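PDB 3EOZ: putative Phosphoglycerate mutase from Plasmodium falciparum, which probably acts as a serine/threonine-protein phosphatase of the phosphoglycerate mutase family, this chain being the histidine phosphatase part of a longer, probably membrane-bound protein. Local coordinates for residues 101-105 with 152-158. Residues are numbered along the deposited sequence; the frame is centred on the assembly and turned at random. Where two conformers were deposited one is given.
Sequences NLNEG and VICHGNV. With PO4 (phosphate ion), chain E.
At the phosphate pocket of the histidine phosphatase fold, Glu104 from the loop after strand 95-98 sets its CB over one face of the imidazole of His155, which stands between strand 148-154 and helix 156-166. Glu104 CB makes a CH-pi contact, 3.8 Å from the ring centroid. The phosphorus of a phosphate ion, probably from the crystallisation liquor, lies over the centre of the opposite face, though its exact closeness is doubtful. With CG of Glu104 between its backbone N and carbonyl carbon (chi1 69°), the extended chain runs outward past the CD2 rim. OE1 ends above the ring plane, outside the ring, 3.0 Å from His155 CD2, with carboxylate and ring planes 66° apart. OE1 also forms a salt bridge with Arg79, which itself touches His155.

His155 is the N-cap of the helix: Asn157 N donates in the ring plane to His155 ND1 (2.9 Å, nearly straight at 168°), fixing the ring's rotation. Gly156 N makes a bent bond to phosphate O1 at 2.9 Å.

Behind the pocket, a water, modelled rather close to Leu102 O, bridges it to His155 N. Leu102 pushes its methyls into the core, CD2 lying 3.8 Å from Val152 CG1 and CD1 3.7 Å from Ile153 O, while Val158 CG2 packs 3.6 Å from Leu102 O. Phe162 and Tyr138 also touch Leu102. A His-Gly pair at a strand-to-helix junction, faced by a glutamate from a Leu-Asn-Glu loop, is consistent with the active site of branch 1 histidine phosphatases.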
loop_
_atom_site.group_PDB
_atom_site.type_symbol
_atom_site.label_atom_id
_atom_site.label_comp_id
_atom_site.label_asym_id
_atom_site.label_seq_id
_atom_site.Cartn_x
_atom_site.Cartn_y
_atom_site.Cartn_z
ATOM N N ASN B 101 14.856 15.743 -19.204
ATOM C CA ASN B 101 14.524 15.754 -17.769
ATOM C C ASN B 101 13.692 14.540 -17.297
ATOM O O ASN B 101 13.719 14.217 -16.109
ATOM C CB ASN B 101 13.827 17.064 -17.382
ATOM C CG ASN B 101 14.782 18.247 -17.331
ATOM O OD1 ASN B 101 15.987 18.077 -17.137
ATOM N ND2 ASN B 101 14.240 19.449 -17.448
ATOM N N LEU B 102 12.987 13.875 -18.229
ATOM C CA LEU B 102 12.280 12.617 -17.974
ATOM C C LEU B 102 13.184 11.376 -17.973
ATOM O O LEU B 102 12.707 10.264 -17.746
ATOM C CB LEU B 102 11.169 12.406 -19.021
ATOM C CG LEU B 102 9.908 13.269 -18.959
ATOM C CD1 LEU B 102 9.052 12.998 -20.151
ATOM C CD2 LEU B 102 9.099 13.042 -17.658
ATOM N N ASN B 103 14.476 11.547 -18.232
ATOM C CA ASN B 103 15.421 10.423 -18.219
ATOM C C ASN B 103 15.480 9.726 -16.876
ATOM O O ASN B 103 15.620 10.375 -15.841
ATOM C CB ASN B 103 16.836 10.889 -18.548
ATOM C CG ASN B 103 17.034 11.191 -20.025
ATOM O OD1 ASN B 103 16.093 11.162 -20.827
ATOM N ND2 ASN B 103 18.269 11.480 -20.390
ATOM N N GLU B 104 15.409 8.399 -16.913
ATOM C CA GLU B 104 15.536 7.544 -15.730
ATOM C C GLU B 104 16.843 7.721 -14.989
ATOM O O GLU B 104 16.905 7.502 -13.779
ATOM C CB GLU B 104 15.481 6.087 -16.161
ATOM C CG GLU B 104 16.730 5.674 -16.947
ATOM C CD GLU B 104 16.494 4.506 -17.858
ATOM O OE1 GLU B 104 15.397 4.454 -18.470
ATOM O OE2 GLU B 104 17.412 3.651 -17.969
ATOM N N GLY B 105 17.904 8.053 -15.716
ATOM C CA GLY B 105 19.218 8.193 -15.113
ATOM C C GLY B 105 19.764 6.901 -14.510
ATOM O O GLY B 105 19.221 5.806 -14.710
ATOM N N VAL B 152 2.291 12.262 -20.478
ATOM C CA VAL B 152 3.675 12.224 -20.051
ATOM C C VAL B 152 4.047 10.759 -19.960
ATOM O O VAL B 152 3.502 10.047 -19.142
ATOM C CB VAL B 152 3.846 12.939 -18.713
ATOM C CG1 VAL B 152 5.312 13.044 -18.346
ATOM C CG2 VAL B 152 3.226 14.310 -18.799
ATOM N N ILE B 153 4.943 10.300 -20.827
ATOM C CA ILE B 153 5.381 8.907 -20.794
ATOM C C ILE B 153 6.586 8.802 -19.882
ATOM O O ILE B 153 7.504 9.614 -19.970
ATOM C CB ILE B 153 5.687 8.346 -22.177
ATOM C CG1 ILE B 153 4.437 8.461 -23.053
ATOM C CG2 ILE B 153 6.125 6.885 -22.077
ATOM C CD1 ILE B 153 4.590 7.781 -24.358
ATOM N N CYS B 154 6.560 7.808 -18.999
ATOM C CA CYS B 154 7.467 7.781 -17.846
ATOM C C CYS B 154 8.073 6.416 -17.580
ATOM O O CYS B 154 7.397 5.392 -17.627
ATOM C CB CYS B 154 6.708 8.191 -16.582
ATOM S SG CYS B 154 6.284 9.921 -16.470
ATOM N N HIS B 155 9.358 6.425 -17.270
ATOM C CA HIS B 155 9.995 5.295 -16.622
ATOM C C HIS B 155 9.356 5.123 -15.244
ATOM O O HIS B 155 8.880 6.098 -14.631
ATOM C CB HIS B 155 11.487 5.555 -16.478
ATOM C CG HIS B 155 12.269 4.356 -16.043
ATOM N ND1 HIS B 155 12.217 3.849 -14.758
ATOM C CD2 HIS B 155 13.134 3.565 -16.722
ATOM C CE1 HIS B 155 13.017 2.802 -14.665
ATOM N NE2 HIS B 155 13.578 2.601 -15.845
ATOM N N GLY B 156 9.336 3.885 -14.768
ATOM C CA GLY B 156 8.758 3.561 -13.467
ATOM C C GLY B 156 9.372 4.337 -12.321
ATOM O O GLY B 156 8.649 4.732 -11.406
ATOM N N ASN B 157 10.686 4.564 -12.359
ATOM C CA ASN B 157 11.346 5.338 -11.316
ATOM C C ASN B 157 10.887 6.793 -11.355
ATOM O O ASN B 157 10.897 7.485 -10.336
ATOM C CB ASN B 157 12.876 5.258 -11.457
ATOM C CG ASN B 157 13.430 3.854 -11.177
ATOM O OD1 ASN B 157 12.755 3.005 -10.603
ATOM N ND2 ASN B 157 14.668 3.619 -11.589
ATOM N N VAL B 158 10.497 7.260 -12.541
ATOM C CA VAL B 158 10.016 8.619 -12.682
ATOM C C VAL B 158 8.579 8.718 -12.158
ATOM O O VAL B 158 8.306 9.568 -11.303
ATOM C CB VAL B 158 10.137 9.116 -14.142
ATOM C CG1 VAL B 158 9.206 10.360 -14.414
ATOM C CG2 VAL B 158 11.606 9.402 -14.445
HETATM P P PO4 E . 10.324 1.045 -17.238
HETATM O O1 PO4 E . 9.154 1.958 -16.936
HETATM O O2 PO4 E . 10.379 -0.016 -16.164
HETATM O O3 PO4 E . 10.162 0.422 -18.611
HETATM O O4 PO4 E . 11.625 1.783 -17.258
HETATM O O HOH W 1 10.650 8.953 -18.303
#